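Local structure of MTH396 protein (Methanothermobacter thermautotrophicus, 1NXH) at residues K70-L75 with L80-E85. The protein is of unknown function, forms a homodimer linked by interchain disulfide bonds, and belongs to the EhaM (DUF1959) family. Sequence-based numbering, arbitrary orientation.
Sequences KLHSDL and LVDVME
The side chains of H72 and D82 meet from opposite directions. The imidazole presents an edge, and the carboxylate carbon of D82 lies in the ring plane there. NE2 of H72 stands 3.6 Å from OD2 of D82 and equally far from OD1. At this distance the pair is not a hydrogen bond, and any attraction is probably weak. The ring and carboxylate planes differ by 31°. The H72 chi1 of -164° sets CG anti to the backbone N and sends the ring across to the aspartate. K96 and L77 pack on H72.

The second touch is apolar against polar: CD2 of L80 lies 3.8 Å from the carbonyl O of L75. L75 is where the chain leaves helical geometry. Its N still bonds to O of L71 at 2.8 Å, which closes the last turn. The L75 side chain packs on L95 of helix 89-104 and L113 of helix 109-124. L80 packs on E31 of the second subunit.

The two segments bury 125 Å² between them. The arrangement is a short turn joining helices 63-74 and 77-83 of an all-helical fold at the dimer interface, where C78 is disulfide-bonded to C66 of the second subunit.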
loop_
_atom_site.group_PDB
_atom_site.type_symbol
_atom_site.label_atom_id
_atom_site.label_comp_id
_atom_site.label_asym_id
_atom_site.label_seq_id
_atom_site.Cartn_x
_atom_site.Cartn_y
_atom_site.Cartn_z
ATOM N N LYS A 70 -1.677 -4.271 1.352
ATOM C CA LYS A 70 -2.152 -2.937 1.718
ATOM C C LYS A 70 -1.772 -2.663 3.178
ATOM O O LYS A 70 -1.190 -1.626 3.500
ATOM C CB LYS A 70 -3.679 -2.849 1.511
ATOM C CG LYS A 70 -4.193 -1.439 1.135
ATOM C CD LYS A 70 -5.660 -1.445 0.639
ATOM C CE LYS A 70 -6.324 -0.024 0.594
ATOM N NZ LYS A 70 -5.839 0.913 -0.482
ATOM N N LEU A 71 -2.075 -3.614 4.055
ATOM C CA LEU A 71 -1.761 -3.463 5.474
ATOM C C LEU A 71 -0.280 -3.222 5.702
ATOM O O LEU A 71 0.116 -2.253 6.346
ATOM C CB LEU A 71 -2.198 -4.706 6.253
ATOM C CG LEU A 71 -3.712 -4.903 6.225
ATOM C CD1 LEU A 71 -4.098 -6.225 6.852
ATOM C CD2 LEU A 71 -4.367 -3.723 6.942
ATOM N N HIS A 72 0.533 -4.117 5.168
ATOM C CA HIS A 72 1.967 -4.012 5.322
ATOM C C HIS A 72 2.404 -2.595 5.011
ATOM O O HIS A 72 3.170 -1.983 5.767
ATOM C CB HIS A 72 2.671 -4.977 4.371
ATOM C CG HIS A 72 4.103 -5.208 4.722
ATOM N ND1 HIS A 72 4.487 -5.984 5.796
ATOM C CD2 HIS A 72 5.243 -4.713 4.186
ATOM C CE1 HIS A 72 5.806 -5.958 5.907
ATOM N NE2 HIS A 72 6.289 -5.192 4.945
ATOM N N SER A 73 1.899 -2.086 3.890
ATOM C CA SER A 73 2.226 -0.746 3.431
ATOM C C SER A 73 1.706 0.319 4.368
ATOM O O SER A 73 2.477 1.066 4.962
ATOM C CB SER A 73 1.649 -0.480 2.052
ATOM O OG SER A 73 1.820 0.890 1.737
ATOM N N ASP A 74 0.391 0.389 4.496
ATOM C CA ASP A 74 -0.230 1.374 5.359
ATOM C C ASP A 74 0.340 1.413 6.769
ATOM O O ASP A 74 0.371 2.480 7.395
ATOM C CB ASP A 74 -1.726 1.118 5.420
ATOM C CG ASP A 74 -2.383 1.320 4.093
ATOM O OD1 ASP A 74 -3.595 1.062 3.996
ATOM O OD2 ASP A 74 -1.682 1.747 3.145
ATOM N N LEU A 75 0.781 0.259 7.268
ATOM C CA LEU A 75 1.344 0.173 8.610
ATOM C C LEU A 75 2.851 0.383 8.638
ATOM O O LEU A 75 3.535 -0.081 9.542
ATOM C CB LEU A 75 1.006 -1.168 9.246
ATOM C CG LEU A 75 -0.482 -1.411 9.511
ATOM C CD1 LEU A 75 -0.645 -2.708 10.306
ATOM C CD2 LEU A 75 -1.065 -0.247 10.298
ATOM N N LEU A 80 9.415 -0.460 9.564
ATOM C CA LEU A 80 9.418 -1.091 10.861
ATOM C C LEU A 80 9.989 -2.493 10.866
ATOM O O LEU A 80 10.518 -2.940 11.871
ATOM C CB LEU A 80 8.005 -1.099 11.426
ATOM C CG LEU A 80 7.702 0.133 12.267
ATOM C CD1 LEU A 80 8.509 1.310 11.780
ATOM C CD2 LEU A 80 6.223 0.427 12.196
ATOM N N VAL A 81 9.901 -3.194 9.747
ATOM C CA VAL A 81 10.407 -4.543 9.723
ATOM C C VAL A 81 11.551 -4.741 8.747
ATOM O O VAL A 81 12.723 -4.807 9.148
ATOM C CB VAL A 81 9.263 -5.502 9.419
ATOM C CG1 VAL A 81 9.753 -6.939 9.389
ATOM C CG2 VAL A 81 8.176 -5.329 10.491
ATOM N N ASP A 82 11.226 -4.811 7.466
ATOM C CA ASP A 82 12.235 -5.041 6.443
ATOM C C ASP A 82 13.500 -4.195 6.605
ATOM O O ASP A 82 14.613 -4.679 6.379
ATOM C CB ASP A 82 11.629 -4.798 5.058
ATOM C CG ASP A 82 10.244 -5.445 4.889
ATOM O OD1 ASP A 82 9.717 -5.431 3.751
ATOM O OD2 ASP A 82 9.672 -5.958 5.882
ATOM N N VAL A 83 13.343 -2.940 7.013
ATOM C CA VAL A 83 14.489 -2.045 7.151
ATOM C C VAL A 83 15.072 -1.890 8.545
ATOM O O VAL A 83 16.202 -2.278 8.795
ATOM C CB VAL A 83 14.146 -0.637 6.667
ATOM C CG1 VAL A 83 15.372 0.223 6.720
ATOM C CG2 VAL A 83 13.598 -0.686 5.275
HETATM N N MSE A 84 14.306 -1.291 9.445
HETATM C CA MSE A 84 14.786 -1.070 10.796
HETATM C C MSE A 84 14.752 -2.330 11.661
HETATM O O MSE A 84 15.638 -2.550 12.486
HETATM C CB MSE A 84 13.990 0.071 11.444
HETATM C CG MSE A 84 13.938 1.313 10.563
HETATM SE SE MSE A 84 13.236 2.908 11.398
HETATM C CE MSE A 84 11.396 2.767 10.937
ATOM N N GLU A 85 13.751 -3.176 11.466
ATOM C CA GLU A 85 13.647 -4.393 12.263
ATOM C C GLU A 85 13.213 -4.094 13.700
ATOM O O GLU A 85 13.542 -4.823 14.625
ATOM C CB GLU A 85 14.981 -5.141 12.274
ATOM C CG GLU A 85 15.494 -5.509 10.909
ATOM C CD GLU A 85 16.720 -6.391 10.998
ATOM O OE1 GLU A 85 16.629 -7.460 11.637
ATOM O OE2 GLU A 85 17.778 -6.021 10.442
#